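Local coordinates for CurM Sulfotransferase (Moorea producta, PDB 4GBM), which probably transfers a sulfonate group from PAPS to a hydroxyl of a polyketide intermediate in curacin biosynthesis, leaving PAP bound as by-product, at residues A[36-41]-A[138-143]; A[65-70]-A[144-149]; A[116-121]-A[151-156]. The protein carries 2 engineered substitutions. One frame throughout, in Å; residues are numbered along the deposited sequence. Where two conformers were deposited one is given.

Contact 1 of 3, residues A[36-41]-A[138-143]; sequences FILSSP and PTYAME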
loop_
_atom_site.group_PDB
_atom_site.type_symbol
_atom_site.label_atom_id
_atom_site.label_comp_id
_atom_site.label_asym_id
_atom_site.label_seq_id
_atom_site.Cartn_x
_atom_site.Cartn_y
_atom_site.Cartn_z
ATOM N N PHE A 36 0.768 5.327 -7.187
ATOM C CA PHE A 36 0.435 4.051 -6.536
ATOM C C PHE A 36 1.633 3.484 -5.796
ATOM O O PHE A 36 2.766 3.590 -6.274
ATOM C CB PHE A 36 -0.027 3.014 -7.564
ATOM C CG PHE A 36 -1.377 3.297 -8.150
ATOM C CD1 PHE A 36 -2.537 2.931 -7.472
ATOM C CD2 PHE A 36 -1.495 3.922 -9.388
ATOM C CE1 PHE A 36 -3.794 3.192 -8.018
ATOM C CE2 PHE A 36 -2.747 4.189 -9.946
ATOM C CZ PHE A 36 -3.899 3.818 -9.265
ATOM N N ILE A 37 1.394 2.896 -4.624
ATOM C CA ILE A 37 2.431 2.088 -3.970
ATOM C C ILE A 37 2.017 0.629 -4.112
ATOM O O ILE A 37 0.974 0.221 -3.597
ATOM C CB ILE A 37 2.641 2.436 -2.471
ATOM C CG1 ILE A 37 3.151 3.873 -2.317
ATOM C CG2 ILE A 37 3.637 1.447 -1.835
ATOM C CD1 ILE A 37 3.118 4.418 -0.876
ATOM N N LEU A 38 2.830 -0.140 -4.831
ATOM C CA LEU A 38 2.568 -1.567 -5.040
ATOM C C LEU A 38 3.549 -2.416 -4.257
ATOM O O LEU A 38 4.764 -2.192 -4.309
ATOM C CB LEU A 38 2.686 -1.926 -6.520
ATOM C CG LEU A 38 1.827 -1.136 -7.509
ATOM C CD1 LEU A 38 2.063 -1.666 -8.904
ATOM C CD2 LEU A 38 0.343 -1.180 -7.144
ATOM N N SER A 39 3.030 -3.414 -3.552
ATOM C CA SER A 39 3.902 -4.294 -2.778
ATOM C C SER A 39 3.200 -5.551 -2.348
ATOM O O SER A 39 1.973 -5.640 -2.392
ATOM C CB SER A 39 4.394 -3.579 -1.507
ATOM O OG SER A 39 3.323 -3.409 -0.593
ATOM N N SER A 40 3.997 -6.525 -1.934
ATOM C CA SER A 40 3.507 -7.677 -1.187
ATOM C C SER A 40 3.082 -7.200 0.203
ATOM O O SER A 40 3.592 -6.186 0.690
ATOM C CB SER A 40 4.628 -8.718 -1.070
ATOM O OG SER A 40 4.367 -9.689 -0.066
ATOM N N PRO A 41 2.159 -7.926 0.863
ATOM C CA PRO A 41 1.909 -7.668 2.283
ATOM C C PRO A 41 3.204 -7.669 3.109
ATOM O O PRO A 41 4.180 -8.327 2.733
ATOM C CB PRO A 41 1.053 -8.878 2.686
ATOM C CG PRO A 41 0.248 -9.136 1.467
ATOM C CD PRO A 41 1.237 -8.955 0.337
ATOM N N PRO A 138 -1.505 -3.367 -0.371
ATOM C CA PRO A 138 -0.819 -4.587 -0.807
ATOM C C PRO A 138 -1.729 -5.536 -1.588
ATOM O O PRO A 138 -1.239 -6.397 -2.332
ATOM C CB PRO A 138 -0.372 -5.233 0.510
ATOM C CG PRO A 138 -0.296 -4.129 1.468
ATOM C CD PRO A 138 -1.422 -3.185 1.087
ATOM N N THR A 139 -3.041 -5.370 -1.453
ATOM C CA THR A 139 -3.971 -6.282 -2.111
ATOM C C THR A 139 -4.031 -6.092 -3.637
ATOM O O THR A 139 -4.433 -7.021 -4.356
ATOM C CB THR A 139 -5.386 -6.210 -1.502
ATOM O OG1 THR A 139 -5.951 -4.929 -1.757
ATOM C CG2 THR A 139 -5.337 -6.455 -0.006
ATOM N N TYR A 140 -3.627 -4.915 -4.133
ATOM C CA TYR A 140 -3.670 -4.647 -5.586
ATOM C C TYR A 140 -2.836 -5.663 -6.363
ATOM O O TYR A 140 -3.243 -6.123 -7.429
ATOM C CB TYR A 140 -3.172 -3.239 -5.932
ATOM C CG TYR A 140 -3.959 -2.097 -5.329
ATOM C CD1 TYR A 140 -5.297 -2.254 -4.944
ATOM C CD2 TYR A 140 -3.367 -0.842 -5.167
ATOM C CE1 TYR A 140 -6.012 -1.180 -4.393
ATOM C CE2 TYR A 140 -4.068 0.224 -4.611
ATOM C CZ TYR A 140 -5.392 0.044 -4.233
ATOM O OH TYR A 140 -6.083 1.098 -3.682
ATOM N N ALA A 141 -1.680 -6.018 -5.800
ATOM C CA ALA A 141 -0.731 -6.909 -6.468
ATOM C C ALA A 141 -1.193 -8.359 -6.522
ATOM O O ALA A 141 -0.615 -9.164 -7.241
ATOM C CB ALA A 141 0.626 -6.815 -5.803
ATOM N N MET A 142 -2.246 -8.686 -5.776
ATOM C CA MET A 142 -2.771 -10.051 -5.750
ATOM C C MET A 142 -3.605 -10.394 -6.979
ATOM O O MET A 142 -3.844 -11.568 -7.261
ATOM C CB MET A 142 -3.583 -10.286 -4.474
ATOM C CG MET A 142 -2.764 -10.159 -3.204
ATOM S SD MET A 142 -1.443 -11.381 -3.125
ATOM C CE MET A 142 -2.346 -12.864 -2.674
ATOM N N GLU A 143 -4.045 -9.373 -7.710
ATOM C CA GLU A 143 -4.896 -9.580 -8.883
ATOM C C GLU A 143 -4.438 -8.730 -10.062
ATOM O O GLU A 143 -4.579 -7.505 -10.027
ATOM C CB GLU A 143 -6.362 -9.249 -8.559
ATOM C CG GLU A 143 -7.048 -10.187 -7.561
ATOM C CD GLU A 143 -7.245 -11.605 -8.087
ATOM O OE1 GLU A 143 -7.438 -12.517 -7.251
ATOM O OE2 GLU A 143 -7.206 -11.820 -9.322
HETATM O O HOH W 1 0.074 -4.081 -4.018
#
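P138 is the bump that fits against the backbone of S39 to P41. Its CB sits in the shallow hollow between the carbonyl of S39 and the S40-P41 peptide, 3.7 Å from P41 N, and CG and CD of P41 close that hollow, both about 4.1 Å from P138 CB. The two proline rings meet obliquely. Next to them the small methyl of A141 meets S39 O at 3.9 Å. Farther back along the strand the larger side chains take over. With its CG beside the backbone N and anti to the carbonyl carbon (chi1 -61°), Y140 leans back along L38 and F36. The CD2 methyl of L38 approaches the rim of the tyrosine close to the ring plane, 4.2 Å from Y140 CD2. The next rim atom, Y140 CE2, lies near the plane of the F36 ring and at its edge. The hydroxyl of Y140 passes beyond both and bonds to D135 on the neighbouring strand 132-136, while F36 lays its ring nearly parallel to that of Y159.

The backbones are joined through a single water, which accepts from S39 N (3.1 Å) and from A141 N (3.2 Å). A C-H...O contact adds to this, P138 CA lying 3.4 Å from S39 O. The carbonyl oxygens S39 O and P138 O come close as two acceptors and cannot bond to each other. The strand and the turn that follows it in sequence lead into the phosphate-binding loop expected of this family, and the side chain of P138 is about 5 Å from the bound PAP. The chemistry implies a mostly apolar fit beside the nucleotide site, in which one buried water satisfies amides from both segments.

Contact 2 of 3, residues A[65-70]-A[144-149]; sequences HLLPFN and PTILER. With ZN (zinc ion), chain F.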
loop_
_atom_site.group_PDB
_atom_site.type_symbol
_atom_site.label_atom_id
_atom_site.label_comp_id
_atom_site.label_asym_id
_atom_site.label_seq_id
_atom_site.Cartn_x
_atom_site.Cartn_y
_atom_site.Cartn_z
ATOM N N HIS A 65 -9.858 1.311 -0.697
ATOM C CA HIS A 65 -10.656 0.178 -1.201
ATOM C C HIS A 65 -11.612 0.565 -2.346
ATOM O O HIS A 65 -12.754 0.098 -2.404
ATOM C CB HIS A 65 -11.424 -0.519 -0.057
ATOM C CG HIS A 65 -10.584 -0.812 1.152
ATOM N ND1 HIS A 65 -9.661 -1.831 1.185
ATOM C CD2 HIS A 65 -10.530 -0.217 2.366
ATOM C CE1 HIS A 65 -9.080 -1.862 2.371
ATOM N NE2 HIS A 65 -9.582 -0.885 3.103
ATOM N N LEU A 66 -11.122 1.397 -3.261
ATOM C CA LEU A 66 -11.902 1.823 -4.424
ATOM C C LEU A 66 -11.522 1.032 -5.676
ATOM O O LEU A 66 -12.395 0.490 -6.362
ATOM C CB LEU A 66 -11.709 3.320 -4.674
ATOM C CG LEU A 66 -12.273 4.300 -3.636
ATOM C CD1 LEU A 66 -11.796 5.703 -3.950
ATOM C CD2 LEU A 66 -13.797 4.251 -3.595
ATOM N N LEU A 67 -10.217 0.946 -5.942
ATOM C CA LEU A 67 -9.701 0.372 -7.190
ATOM C C LEU A 67 -10.267 -1.004 -7.597
ATOM O O LEU A 67 -10.467 -1.239 -8.789
ATOM C CB LEU A 67 -8.164 0.349 -7.191
ATOM C CG LEU A 67 -7.473 0.153 -8.546
ATOM C CD1 LEU A 67 -7.796 1.298 -9.517
ATOM C CD2 LEU A 67 -5.977 0.022 -8.333
ATOM N N PRO A 68 -10.536 -1.912 -6.629
ATOM C CA PRO A 68 -11.067 -3.220 -7.039
ATOM C C PRO A 68 -12.515 -3.228 -7.564
ATOM O O PRO A 68 -12.960 -4.252 -8.091
ATOM C CB PRO A 68 -10.987 -4.053 -5.750
ATOM C CG PRO A 68 -9.993 -3.346 -4.891
ATOM C CD PRO A 68 -10.212 -1.897 -5.191
ATOM N N PHE A 69 -13.238 -2.113 -7.436
ATOM C CA PHE A 69 -14.682 -2.086 -7.725
ATOM C C PHE A 69 -15.059 -1.143 -8.863
ATOM O O PHE A 69 -14.358 -0.163 -9.121
ATOM C CB PHE A 69 -15.460 -1.707 -6.466
ATOM C CG PHE A 69 -15.123 -2.557 -5.277
ATOM C CD1 PHE A 69 -15.605 -3.862 -5.184
ATOM C CD2 PHE A 69 -14.310 -2.068 -4.264
ATOM C CE1 PHE A 69 -15.285 -4.658 -4.095
ATOM C CE2 PHE A 69 -13.990 -2.859 -3.165
ATOM C CZ PHE A 69 -14.479 -4.156 -3.084
ATOM N N ASN A 70 -16.168 -1.439 -9.538
ATOM C CA ASN A 70 -16.646 -0.564 -10.608
ATOM C C ASN A 70 -17.575 0.542 -10.116
ATOM O O ASN A 70 -17.542 1.656 -10.637
ATOM C CB ASN A 70 -17.330 -1.373 -11.716
ATOM C CG ASN A 70 -16.353 -2.238 -12.495
ATOM O OD1 ASN A 70 -15.237 -1.815 -12.805
ATOM N ND2 ASN A 70 -16.771 -3.456 -12.815
ATOM N N PRO A 144 -3.897 -9.370 -11.118
ATOM C CA PRO A 144 -3.475 -8.606 -12.295
ATOM C C PRO A 144 -4.559 -7.681 -12.862
ATOM O O PRO A 144 -4.229 -6.606 -13.358
ATOM C CB PRO A 144 -3.112 -9.695 -13.306
ATOM C CG PRO A 144 -2.642 -10.818 -12.449
ATOM C CD PRO A 144 -3.582 -10.804 -11.270
ATOM N N THR A 145 -5.828 -8.078 -12.772
ATOM C CA THR A 145 -6.911 -7.233 -13.282
ATOM C C THR A 145 -7.103 -5.941 -12.483
ATOM O O THR A 145 -7.572 -4.947 -13.034
ATOM C CB THR A 145 -8.260 -7.988 -13.426
ATOM O OG1 THR A 145 -8.680 -8.484 -12.151
ATOM C CG2 THR A 145 -8.130 -9.145 -14.418
ATOM N N ILE A 146 -6.727 -5.941 -11.200
ATOM C CA ILE A 146 -6.799 -4.718 -10.394
ATOM C C ILE A 146 -5.692 -3.742 -10.807
ATOM O O ILE A 146 -5.947 -2.549 -10.972
ATOM C CB ILE A 146 -6.753 -4.991 -8.869
ATOM C CG1 ILE A 146 -7.991 -5.782 -8.428
ATOM C CG2 ILE A 146 -6.654 -3.669 -8.092
ATOM C CD1 ILE A 146 -7.922 -6.303 -6.975
ATOM N N LEU A 147 -4.475 -4.255 -10.988
ATOM C CA LEU A 147 -3.367 -3.434 -11.496
ATOM C C LEU A 147 -3.729 -2.783 -12.829
ATOM O O LEU A 147 -3.481 -1.589 -13.043
ATOM C CB LEU A 147 -2.085 -4.271 -11.623
ATOM C CG LEU A 147 -1.537 -4.886 -10.328
ATOM C CD1 LEU A 147 -0.328 -5.752 -10.627
ATOM C CD2 LEU A 147 -1.169 -3.798 -9.299
ATOM N N GLU A 148 -4.350 -3.562 -13.711
ATOM C CA GLU A 148 -4.778 -3.067 -15.018
ATOM C C GLU A 148 -5.844 -1.980 -14.909
ATOM O O GLU A 148 -5.866 -1.063 -15.734
ATOM C CB GLU A 148 -5.258 -4.217 -15.905
ATOM C CG GLU A 148 -4.122 -5.097 -16.412
ATOM C CD GLU A 148 -4.598 -6.187 -17.347
ATOM O OE1 GLU A 148 -5.391 -7.051 -16.907
ATOM O OE2 GLU A 148 -4.167 -6.185 -18.521
ATOM N N ARG A 149 -6.707 -2.064 -13.890
ATOM C CA ARG A 149 -7.749 -1.051 -13.709
ATOM C C ARG A 149 -7.162 0.341 -13.435
ATOM O O ARG A 149 -7.739 1.348 -13.854
ATOM C CB ARG A 149 -8.768 -1.459 -12.633
ATOM C CG ARG A 149 -10.079 -0.671 -12.718
ATOM C CD ARG A 149 -11.146 -1.162 -11.751
ATOM N NE ARG A 149 -11.770 -2.412 -12.181
ATOM C CZ ARG A 149 -11.467 -3.605 -11.682
ATOM N NH1 ARG A 149 -10.548 -3.709 -10.731
ATOM N NH2 ARG A 149 -12.083 -4.690 -12.128
HETATM ZN ZN ZN F . -9.266 -3.371 -0.230
HETATM O O HOH W 2 -8.275 -4.904 0.893
#
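R149 reaches from helix 144-153 across to the loop 65-70, and its NH1 donates to L67 O at 3.1 Å. The bond is bent, 137° at the hydrogen, and the oxygen lies 30° out of the guanidinium plane; it holds in the given one of two modelled conformers of the arginine and is doubtful as a fixed tie. In that conformer P68 O sits over one face of the guanidinium, and the amide of N70 stands steeply to it. Beside it, I146 offers two branches. CG2, anti to the backbone N, meets L67 CD2 at 3.8 Å, while CD1, at the end of the other branch, touches P68 CB at 4.0 Å.

The loop contains a type I turn from L66 to F69, closed by F69 N to L66 O at 2.9 Å. P68 CB also rests over a face of the F69 ring, toward its rim. One step farther out H65 binds a zinc ion through ND1 at 2.1 Å; a water and two atoms from beyond the two segments complete the shell. With ND1 on the zinc and NE2 bonded to S266, the imidazole is held at both nitrogens.

Helix 72-78 receives the loop through R75 on H65 O and E74 on N70 N, and helix 117-128 packs on L66, L67 and F69. Helix 144-153, for its part, leans on helix 189-208 through P144 and L147.

Contact 3 of 3, residues A[116-121]-A[151-156]; sequences SIQQVY and EALFAN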
loop_
_atom_site.group_PDB
_atom_site.type_symbol
_atom_site.label_atom_id
_atom_site.label_comp_id
_atom_site.label_asym_id
_atom_site.label_seq_id
_atom_site.Cartn_x
_atom_site.Cartn_y
_atom_site.Cartn_z
ATOM N N SER A 116 -19.823 5.753 -10.054
ATOM C CA SER A 116 -18.715 4.883 -10.431
ATOM C C SER A 116 -17.506 5.174 -9.549
ATOM O O SER A 116 -17.373 6.267 -8.993
ATOM C CB SER A 116 -18.341 5.078 -11.896
ATOM O OG SER A 116 -17.691 6.320 -12.094
ATOM N N ILE A 117 -16.614 4.196 -9.439
ATOM C CA ILE A 117 -15.381 4.393 -8.678
ATOM C C ILE A 117 -14.538 5.519 -9.298
ATOM O O ILE A 117 -13.924 6.315 -8.582
ATOM C CB ILE A 117 -14.598 3.062 -8.488
ATOM C CG1 ILE A 117 -14.871 2.477 -7.097
ATOM C CG2 ILE A 117 -13.097 3.275 -8.580
ATOM C CD1 ILE A 117 -16.322 2.226 -6.784
ATOM N N GLN A 118 -14.551 5.621 -10.627
ATOM C CA GLN A 118 -13.846 6.715 -11.284
ATOM C C GLN A 118 -14.397 8.084 -10.860
ATOM O O GLN A 118 -13.627 9.012 -10.630
ATOM C CB GLN A 118 -13.888 6.566 -12.800
ATOM C CG GLN A 118 -12.898 7.465 -13.502
ATOM C CD GLN A 118 -12.969 7.343 -15.001
ATOM O OE1 GLN A 118 -14.054 7.331 -15.585
ATOM N NE2 GLN A 118 -11.810 7.267 -15.641
ATOM N N GLN A 119 -15.722 8.200 -10.750
ATOM C CA GLN A 119 -16.328 9.453 -10.275
ATOM C C GLN A 119 -15.894 9.797 -8.856
ATOM O O GLN A 119 -15.674 10.967 -8.538
ATOM C CB GLN A 119 -17.852 9.395 -10.356
ATOM C CG GLN A 119 -18.401 9.585 -11.753
ATOM C CD GLN A 119 -19.893 9.335 -11.808
ATOM O OE1 GLN A 119 -20.364 8.253 -11.466
ATOM N NE2 GLN A 119 -20.648 10.345 -12.226
ATOM N N VAL A 120 -15.764 8.782 -8.002
ATOM C CA VAL A 120 -15.357 9.026 -6.618
ATOM C C VAL A 120 -13.894 9.460 -6.567
ATOM O O VAL A 120 -13.545 10.404 -5.855
ATOM C CB VAL A 120 -15.647 7.806 -5.707
ATOM C CG1 VAL A 120 -15.105 8.029 -4.297
ATOM C CG2 VAL A 120 -17.146 7.566 -5.657
ATOM N N TYR A 121 -13.044 8.794 -7.343
ATOM C CA TYR A 121 -11.659 9.237 -7.465
ATOM C C TYR A 121 -11.576 10.689 -7.958
ATOM O O TYR A 121 -10.764 11.465 -7.455
ATOM C CB TYR A 121 -10.874 8.327 -8.399
ATOM C CG TYR A 121 -10.160 7.146 -7.771
ATOM C CD1 TYR A 121 -10.438 5.852 -8.201
ATOM C CD2 TYR A 121 -9.156 7.321 -6.798
ATOM C CE1 TYR A 121 -9.772 4.758 -7.674
ATOM C CE2 TYR A 121 -8.475 6.218 -6.265
ATOM C CZ TYR A 121 -8.787 4.946 -6.717
ATOM O OH TYR A 121 -8.130 3.838 -6.217
ATOM N N GLU A 151 -4.482 1.619 -14.787
ATOM C CA GLU A 151 -4.161 2.162 -16.102
ATOM C C GLU A 151 -5.406 2.471 -16.927
ATOM O O GLU A 151 -5.352 3.276 -17.860
ATOM C CB GLU A 151 -3.226 1.207 -16.857
ATOM C CG GLU A 151 -1.818 1.170 -16.263
ATOM C CD GLU A 151 -1.082 2.492 -16.455
ATOM O OE1 GLU A 151 -0.724 2.811 -17.610
ATOM O OE2 GLU A 151 -0.870 3.215 -15.454
ATOM N N ALA A 152 -6.522 1.837 -16.584
ATOM C CA ALA A 152 -7.783 2.090 -17.280
ATOM C C ALA A 152 -8.456 3.368 -16.796
ATOM O O ALA A 152 -9.120 4.057 -17.578
ATOM C CB ALA A 152 -8.727 0.903 -17.133
ATOM N N LEU A 153 -8.279 3.684 -15.515
ATOM C CA LEU A 153 -8.969 4.819 -14.903
ATOM C C LEU A 153 -8.171 6.116 -14.945
ATOM O O LEU A 153 -8.754 7.204 -14.965
ATOM C CB LEU A 153 -9.334 4.505 -13.446
ATOM C CG LEU A 153 -10.344 3.386 -13.177
ATOM C CD1 LEU A 153 -10.600 3.253 -11.682
ATOM C CD2 LEU A 153 -11.645 3.603 -13.932
ATOM N N PHE A 154 -6.847 5.986 -14.939
ATOM C CA PHE A 154 -5.936 7.117 -14.795
ATOM C C PHE A 154 -4.940 7.153 -15.937
ATOM O O PHE A 154 -4.525 6.103 -16.444
ATOM C CB PHE A 154 -5.126 7.008 -13.496
ATOM C CG PHE A 154 -5.957 6.992 -12.243
ATOM C CD1 PHE A 154 -6.360 8.182 -11.654
ATOM C CD2 PHE A 154 -6.321 5.783 -11.639
ATOM C CE1 PHE A 154 -7.127 8.181 -10.487
ATOM C CE2 PHE A 154 -7.090 5.778 -10.463
ATOM C CZ PHE A 154 -7.484 6.988 -9.895
ATOM N N ALA A 155 -4.531 8.361 -16.313
ATOM C CA ALA A 155 -3.502 8.540 -17.318
ATOM C C ALA A 155 -2.166 8.947 -16.701
ATOM O O ALA A 155 -2.103 9.882 -15.904
ATOM C CB ALA A 155 -3.955 9.575 -18.345
ATOM N N ASN A 156 -1.108 8.231 -17.090
ATOM C CA ASN A 156 0.278 8.527 -16.711
ATOM C C ASN A 156 0.558 8.529 -15.212
ATOM O O ASN A 156 1.375 9.306 -14.709
ATOM C CB ASN A 156 0.777 9.808 -17.393
ATOM C CG ASN A 156 0.834 9.673 -18.904
ATOM O OD1 ASN A 156 -0.105 10.051 -19.607
ATOM N ND2 ASN A 156 1.926 9.103 -19.409
HETATM O O HOH W 3 -11.508 5.706 -18.199
#
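F154 drives its CZ into the face of Y121, over the middle of the ring and only 3.4 Å from Y121 CG. The pair is T-shaped, with planes at 79° and centroids 4.8 Å apart. L153 fills the space alongside: CD1 lies 4.0 Å from I117 CG2 and also touches Y121 CD1, while CD2 rests on Q118 CB at 3.9 Å. L31 of strand 31-32 packs on both rings, and the hydroxyl of Y121 bonds to D135. A leucine in place of Y121 would probably leave F154 CZ without its flat partner and D135 without this donor.

Toward the rim, Q118 extends past L153 in the opposite sense, its CG anti to the backbone N (chi1 -166°). That brings NE2 within 3.1 Å of L153 O, in a bond that lies in the plane of both the carbonyl and the amide. The second N-H of the same amide gives to a water, which in turn donates to A152 O. Both carbonyls belong to the last turn of helix 144-153, so one glutamine amide holds that end directly and through water.

The other helix starts with a capping box: S116 OG accepts from Q119 N, and S116 N donates to Q119 OE1. The whole is a helix start packed against a helix-to-strand junction, where the short, weakly bonded strand 154-155 runs parallel to strand 31-32 at the margin of the P-loop-type fold.

In the fold
The three contacts run outward from the nucleotide. In contact 1 the side chain of P138 is about 5 Å from the bound PAP; contact 2 is centred about 11 Å from contact 1, and contact 3 about 10 Å from contact 2 and 17 Å from contact 1. Y140 of contact 1 joins the first two, its CD1 3.7 Å from I146 CG2. Contacts 2 and 3 share helix 144-153 and are linked by a probable hydrogen bond, N70 O to I117 N at 3.0 Å. F36 CZ packs against F154 CD2 at 3.9 Å, joining contacts 1 and 3. D135 ties the ends together, its two carboxylate oxygens bonding separately to the hydroxyls of Y140 and Y121.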